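Local coordinates for uncharacterized protein (Parabacteroides distasonis, PDB 3LM3) that is of unknown function but is probably a glycoside hydrolase or carbohydrate deacetylase, at residues A[224-229]-A[415-420]. Sequence-based numbering, arbitrary orientation.
Sequences CARRSG and INQKAL
K418, carried at the third position of a type I beta turn running from N416 to A419, reaches across to the backbone that leaves helix 222-225 and shows how one lysine can fasten two distant parts of a chain. Its ammonium group is held by two main-chain carbonyls: NZ donates to A225 O at 2.7 Å, tilted somewhat from that carbonyl's plane, and to R227 O at 2.8 Å, this time from well above the plane. S175 O, in a loop that also lies against A225 and Q417, accepts a third bond. The chain gets there by a bend at chi2 (-66°), beyond which CD, CE and NZ run extended, and CD passes 3.4 Å from R226 O. Were K418 an alanine, the carbonyls of A225, R227 and S175 would probably lose their shared charged donor, and the turn its main grip on this backbone. Q417 lies alongside, its CG wedged between its own backbone N and carbonyl carbon (chi1 67°), which lays the amide against the A225-R226 backbone; OE1 comes to 3.6 Å from R226 CA. The side chains of R226 and Q417 cross at nearly a right angle, guanidinium and amide planes 70° apart, and the guanidinium is held by its own side of the contact, NE bonding I223 O. D185 takes bonds from the side-chain amides of both Q417 and N416. An Asx turn braces the lysine's own backbone, K418 N donating to N416 OD1 at 2.9 Å. The contact thus ties the region of the DUF3863 family to that of DUF3864, beside the antiparallel sheet. Farther along, a single water bridges the segments, accepting from S228 N at 3.0 Å and donating to K418 O.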
ATOM      1  N   CYS A 224     -13.885   5.981   2.630  1.00  6.85           N
ATOM      2  CA  CYS A 224     -13.866   6.136   1.185  1.00  6.44           C
ATOM      3  C   CYS A 224     -13.661   4.803   0.472  1.00  6.80           C
ATOM      4  O   CYS A 224     -14.239   4.546  -0.591  1.00  7.61           O
ATOM      5  CB  CYS A 224     -12.763   7.093   0.762  1.00  6.91           C
ATOM      6  SG  CYS A 224     -12.833   8.736   1.550  1.00  8.29           S
ATOM      7  N   ALA A 225     -12.821   3.955   1.065  1.00  7.38           N
ATOM      8  CA  ALA A 225     -12.365   2.721   0.421  1.00  7.49           C
ATOM      9  C   ALA A 225     -13.389   1.617   0.415  1.00  8.76           C
ATOM     10  O   ALA A 225     -13.157   0.585  -0.206  1.00  9.60           O
ATOM     11  CB  ALA A 225     -11.055   2.254   1.089  1.00  8.79           C
ATOM     12  N   ARG A 226     -14.533   1.781   1.086  1.00  8.17           N
ATOM     13  CA  ARG A 226     -15.618   0.808   1.017  1.00  8.76           C
ATOM     14  C   ARG A 226     -16.126   0.636  -0.399  1.00 11.59           C
ATOM     15  O   ARG A 226     -16.566  -0.446  -0.763  1.00 12.52           O
ATOM     16  CB  ARG A 226     -16.833   1.248   1.859  1.00 11.06           C
ATOM     17  CG  ARG A 226     -16.598   1.366   3.329  1.00 13.67           C
ATOM     18  CD  ARG A 226     -17.816   2.028   3.988  1.00 10.70           C
ATOM     19  NE  ARG A 226     -18.053   3.354   3.421  1.00 11.61           N
ATOM     20  CZ  ARG A 226     -19.224   3.891   3.094  1.00 13.25           C
ATOM     21  NH1 ARG A 226     -20.377   3.256   3.329  1.00 16.54           N
ATOM     22  NH2 ARG A 226     -19.267   5.092   2.559  1.00 14.67           N
ATOM     23  N   ARG A 227     -16.113   1.699  -1.187  1.00 11.05           N
ATOM     24  CA  ARG A 227     -16.664   1.697  -2.557  0.60 11.62           C
ATOM     25  C   ARG A 227     -15.759   1.022  -3.564  1.00 10.25           C
ATOM     26  O   ARG A 227     -14.587   0.972  -3.380  1.00 10.50           O
ATOM     27  CB  ARG A 227     -16.866   3.123  -3.058  0.60 13.28           C
ATOM     28  CG  ARG A 227     -18.178   3.748  -2.709  0.60 13.29           C
ATOM     29  CD  ARG A 227     -18.351   3.967  -1.207  0.60 10.30           C
ATOM     30  NE  ARG A 227     -19.702   4.443  -0.907  0.60 12.27           N
ATOM     31  CZ  ARG A 227     -20.173   5.681  -1.147  0.60 18.58           C
ATOM     32  NH1 ARG A 227     -19.435   6.614  -1.717  0.60 13.43           N
ATOM     33  NH2 ARG A 227     -21.432   5.959  -0.835  0.60 18.99           N
ATOM     34  N   SER A 228     -16.379   0.520  -4.644  0.50 12.69           N
ATOM     35  CA  SER A 228     -15.693   0.168  -5.885  0.50 11.71           C
ATOM     36  C   SER A 228     -15.726   1.377  -6.790  0.50 12.17           C
ATOM     37  O   SER A 228     -16.758   2.023  -6.883  0.50 12.89           O
ATOM     38  CB  SER A 228     -16.412  -1.010  -6.584  0.50 11.74           C
ATOM     39  OG  SER A 228     -15.713  -1.470  -7.740  0.50  9.55           O
ATOM     40  N   GLY A 229     -14.601   1.662  -7.445  0.50 12.51           N
ATOM     41  CA  GLY A 229     -14.493   2.723  -8.433  0.50 12.39           C
ATOM     42  C   GLY A 229     -14.648   4.145  -7.892  0.50 15.02           C
ATOM     43  O   GLY A 229     -14.347   4.408  -6.717  0.50 15.57           O
ATOM     44  N   ILE A 415     -18.792 -11.957   3.260  1.00  8.77           N
ATOM     45  CA  ILE A 415     -19.302 -10.614   3.017  1.00  7.80           C
ATOM     46  C   ILE A 415     -18.112  -9.721   2.645  1.00  6.27           C
ATOM     47  O   ILE A 415     -17.116  -9.688   3.367  1.00  7.76           O
ATOM     48  CB  ILE A 415     -20.010 -10.026   4.280  1.00  8.88           C
ATOM     49  CG1 ILE A 415     -21.180 -10.947   4.711  1.00  9.03           C
ATOM     50  CG2 ILE A 415     -20.543  -8.612   4.047  1.00  9.52           C
ATOM     51  CD1 ILE A 415     -21.943 -10.466   5.927  1.00 11.55           C
ATOM     52  N   ASN A 416     -18.253  -8.973   1.548  1.00  7.83           N
ATOM     53  CA  ASN A 416     -17.183  -8.074   1.095  1.00  8.05           C
ATOM     54  C   ASN A 416     -17.693  -6.641   0.992  1.00  8.98           C
ATOM     55  O   ASN A 416     -18.774  -6.399   0.458  1.00  8.39           O
ATOM     56  CB  ASN A 416     -16.606  -8.554  -0.233  1.00  8.42           C
ATOM     57  CG  ASN A 416     -15.715  -7.519  -0.869  1.00  8.14           C
ATOM     58  OD1 ASN A 416     -16.200  -6.688  -1.641  1.00  9.84           O
ATOM     59  ND2 ASN A 416     -14.437  -7.508  -0.476  1.00  8.49           N
ATOM     60  N   GLN A 417     -16.876  -5.689   1.457  1.00  7.53           N
ATOM     61  CA  GLN A 417     -17.266  -4.273   1.573  1.00  7.57           C
ATOM     62  C   GLN A 417     -17.713  -3.615   0.283  1.00  8.78           C
ATOM     63  O   GLN A 417     -18.495  -2.675   0.337  1.00  9.34           O
ATOM     64  CB  GLN A 417     -16.133  -3.465   2.188  1.00  8.91           C
ATOM     65  CG  GLN A 417     -14.887  -3.355   1.300  1.00  7.40           C
ATOM     66  CD  GLN A 417     -13.733  -2.642   1.981  1.00  8.74           C
ATOM     67  OE1 GLN A 417     -13.956  -1.778   2.833  1.00  9.49           O
ATOM     68  NE2 GLN A 417     -12.492  -2.970   1.584  1.00  8.20           N
ATOM     69  N   LYS A 418     -17.235  -4.080  -0.874  1.00  7.67           N
ATOM     70  CA  LYS A 418     -17.608  -3.447  -2.125  1.00  7.96           C
ATOM     71  C   LYS A 418     -19.089  -3.656  -2.452  1.00 10.79           C
ATOM     72  O   LYS A 418     -19.661  -2.927  -3.272  1.00 12.56           O
ATOM     73  CB  LYS A 418     -16.717  -3.934  -3.274  1.00  8.84           C
ATOM     74  CG  LYS A 418     -15.225  -3.818  -3.012  1.00  8.98           C
ATOM     75  CD  LYS A 418     -14.739  -2.349  -2.890  1.00  9.54           C
ATOM     76  CE  LYS A 418     -13.311  -2.309  -2.466  1.00  9.98           C
ATOM     77  NZ  LYS A 418     -12.761  -0.899  -2.467  1.00 11.04           N
ATOM     78  N   ALA A 419     -19.707  -4.644  -1.808  1.00  9.46           N
ATOM     79  CA  ALA A 419     -21.178  -4.799  -1.866  1.00 10.78           C
ATOM     80  C   ALA A 419     -21.691  -5.060  -3.285  1.00 14.26           C
ATOM     81  O   ALA A 419     -22.762  -4.549  -3.673  1.00 15.78           O
ATOM     82  CB  ALA A 419     -21.892  -3.588  -1.245  1.00 11.77           C
ATOM     83  N   LEU A 420     -20.932  -5.837  -4.041  1.00 13.82           N
ATOM     84  CA  LEU A 420     -21.278  -6.094  -5.435  1.00 15.79           C
ATOM     85  C   LEU A 420     -22.155  -7.319  -5.620  1.00 15.87           C
ATOM     86  O   LEU A 420     -22.747  -7.464  -6.678  1.00 18.66           O
ATOM     87  CB  LEU A 420     -20.041  -6.192  -6.313  1.00 19.65           C
ATOM     88  CG  LEU A 420     -19.214  -4.893  -6.326  1.00 20.67           C
ATOM     89  CD1 LEU A 420     -17.985  -5.072  -7.165  1.00 24.42           C
ATOM     90  CD2 LEU A 420     -20.014  -3.691  -6.820  1.00 21.06           C
TER
HETATM   91  O   HOH W   1     -19.261  -0.155  -4.176  1.00 22.60           O